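Long-range contact in phosphoribosylformylglycinamidine synthase 2 (Thermus thermophilus, PDB 3VIU), which belongs to the PurM-like AIR synthase-related family, with two tandem pairs of N- and C-terminal domains, and carries bound ADP and magnesium: residues L161-G166 and S401-S406. Sequence-based numbering, arbitrary orientation.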
loop_
_atom_site.group_PDB
_atom_site.type_symbol
_atom_site.label_atom_id
_atom_site.label_comp_id
_atom_site.label_asym_id
_atom_site.label_seq_id
_atom_site.Cartn_x
_atom_site.Cartn_y
_atom_site.Cartn_z
ATOM N N LEU A 161 1.231 -9.500 5.205
ATOM C CA LEU A 161 2.434 -9.880 5.947
ATOM C C LEU A 161 3.077 -11.121 5.340
ATOM O O LEU A 161 2.400 -12.118 5.091
ATOM C CB LEU A 161 2.082 -10.158 7.412
ATOM C CG LEU A 161 3.161 -10.844 8.263
ATOM C CD1 LEU A 161 4.394 -9.944 8.423
ATOM C CD2 LEU A 161 2.563 -11.197 9.617
ATOM N N TYR A 162 4.381 -11.057 5.096
ATOM C CA TYR A 162 5.091 -12.188 4.521
ATOM C C TYR A 162 6.519 -12.285 5.037
ATOM O O TYR A 162 7.212 -11.272 5.185
ATOM C CB TYR A 162 5.096 -12.100 2.996
ATOM C CG TYR A 162 5.352 -13.444 2.357
ATOM C CD1 TYR A 162 6.650 -13.907 2.146
ATOM C CD2 TYR A 162 4.292 -14.304 2.075
ATOM C CE1 TYR A 162 6.888 -15.201 1.683
ATOM C CE2 TYR A 162 4.514 -15.597 1.615
ATOM C CZ TYR A 162 5.814 -16.044 1.427
ATOM O OH TYR A 162 6.029 -17.349 1.037
ATOM N N PHE A 163 6.955 -13.506 5.335
ATOM C CA PHE A 163 8.306 -13.716 5.831
ATOM C C PHE A 163 9.135 -14.337 4.714
ATOM O O PHE A 163 8.702 -15.302 4.077
ATOM C CB PHE A 163 8.295 -14.625 7.062
ATOM C CG PHE A 163 7.505 -14.077 8.218
ATOM C CD1 PHE A 163 6.135 -14.300 8.310
ATOM C CD2 PHE A 163 8.134 -13.347 9.224
ATOM C CE1 PHE A 163 5.400 -13.806 9.393
ATOM C CE2 PHE A 163 7.413 -12.846 10.312
ATOM C CZ PHE A 163 6.041 -13.077 10.399
ATOM N N HIS A 164 10.326 -13.788 4.476
ATOM C CA HIS A 164 11.162 -14.289 3.396
ATOM C C HIS A 164 12.653 -13.984 3.563
ATOM O O HIS A 164 13.050 -12.943 4.094
ATOM C CB HIS A 164 10.637 -13.717 2.065
ATOM C CG HIS A 164 11.250 -14.324 0.840
ATOM N ND1 HIS A 164 12.518 -14.004 0.400
ATOM C CD2 HIS A 164 10.751 -15.204 -0.062
ATOM C CE1 HIS A 164 12.771 -14.656 -0.722
ATOM N NE2 HIS A 164 11.714 -15.391 -1.025
ATOM N N GLU A 165 13.455 -14.927 3.086
ATOM C CA GLU A 165 14.911 -14.887 3.117
ATOM C C GLU A 165 15.493 -13.597 2.548
ATOM O O GLU A 165 16.433 -13.034 3.110
ATOM C CB GLU A 165 15.441 -16.115 2.350
ATOM C CG GLU A 165 16.848 -16.027 1.776
ATOM C CD GLU A 165 16.917 -15.320 0.430
ATOM O OE1 GLU A 165 16.134 -15.667 -0.481
ATOM O OE2 GLU A 165 17.777 -14.420 0.277
ATOM N N GLY A 166 14.925 -13.127 1.442
ATOM C CA GLY A 166 15.428 -11.920 0.812
ATOM C C GLY A 166 15.242 -10.619 1.580
ATOM O O GLY A 166 15.750 -9.574 1.169
ATOM N N SER A 401 2.069 -22.763 8.313
ATOM C CA SER A 401 3.148 -21.927 7.809
ATOM C C SER A 401 2.893 -20.481 8.181
ATOM O O SER A 401 1.806 -19.957 7.947
ATOM C CB SER A 401 3.248 -22.022 6.288
ATOM O OG SER A 401 3.986 -20.920 5.768
ATOM N N PRO A 402 3.895 -19.811 8.768
ATOM C CA PRO A 402 3.768 -18.407 9.168
ATOM C C PRO A 402 3.296 -17.469 8.044
ATOM O O PRO A 402 2.797 -16.374 8.306
ATOM C CB PRO A 402 5.170 -18.068 9.660
ATOM C CG PRO A 402 5.599 -19.356 10.290
ATOM C CD PRO A 402 5.161 -20.383 9.264
ATOM N N ASN A 403 3.456 -17.892 6.799
ATOM C CA ASN A 403 3.040 -17.072 5.674
ATOM C C ASN A 403 1.584 -17.324 5.280
ATOM O O ASN A 403 1.003 -16.551 4.519
ATOM C CB ASN A 403 3.956 -17.335 4.469
ATOM C CG ASN A 403 5.305 -16.620 4.579
ATOM O OD1 ASN A 403 6.319 -17.109 4.072
ATOM N ND2 ASN A 403 5.316 -15.455 5.222
ATOM N N LEU A 404 0.993 -18.393 5.808
ATOM C CA LEU A 404 -0.386 -18.749 5.479
ATOM C C LEU A 404 -1.338 -18.796 6.681
ATOM O O LEU A 404 -2.551 -18.772 6.514
ATOM C CB LEU A 404 -0.398 -20.099 4.772
ATOM C CG LEU A 404 0.587 -20.178 3.602
ATOM C CD1 LEU A 404 0.719 -21.622 3.100
ATOM C CD2 LEU A 404 0.105 -19.246 2.502
ATOM N N ALA A 405 -0.779 -18.857 7.885
ATOM C CA ALA A 405 -1.563 -18.912 9.115
ATOM C C ALA A 405 -2.313 -17.612 9.431
ATOM O O ALA A 405 -2.062 -16.568 8.840
ATOM C CB ALA A 405 -0.655 -19.282 10.277
ATOM N N SER A 406 -3.232 -17.691 10.382
ATOM C CA SER A 406 -4.038 -16.543 10.786
ATOM C C SER A 406 -3.221 -15.338 11.273
ATOM O O SER A 406 -2.282 -15.503 12.051
ATOM C CB SER A 406 -5.009 -16.979 11.886
ATOM O OG SER A 406 -5.762 -15.884 12.362
#
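The side-chain amide of Asn403 lies over one face of the Tyr162 ring, the two planes only 14° apart. Asn403 CG stands 3.2 Å from Tyr162 CE2 and equally far from CZ, so the amide is stacked off-centre, toward the rim of the ring. The two side chains run at about a right angle to each other. With chi1 at -159°, the Tyr162 ring extends away from its own backbone N, and although its CB does not point at the loop, the end of the ring comes to lie against the amide. The far end of the amide reaches the backbone of Phe163. The Phe163 ring is inclined 29° to the amide. Pro402 CB lies out of this ring's plane, beyond its rim, 4.1 Å from Phe163 CD1, whereas the Pro402 carbonyl O sits at the ring edge, 3.8 Å from Phe163 CE1. Asn403 is presented by a tight bend in the loop, an ST turn in which its backbone N donates to Ser401 OG at 3.2 Å, while Ser401 O accepts from the N of both Leu404 and Ala405. Tyr162 OH has its main partner in Glu578. The contact thus sets the loop between helices 391-399 and 408-411 against the end of strand 156-163, an outermost strand of the mixed sheet in the first PurM-N-like, AIR synthase-related N-terminal region. On its inner side that strand pairs with strand 116-126, while Leu719 of helix 708-723 packs on Leu161 and Phe163, and Pro451 of helix 451-456 touches Tyr162.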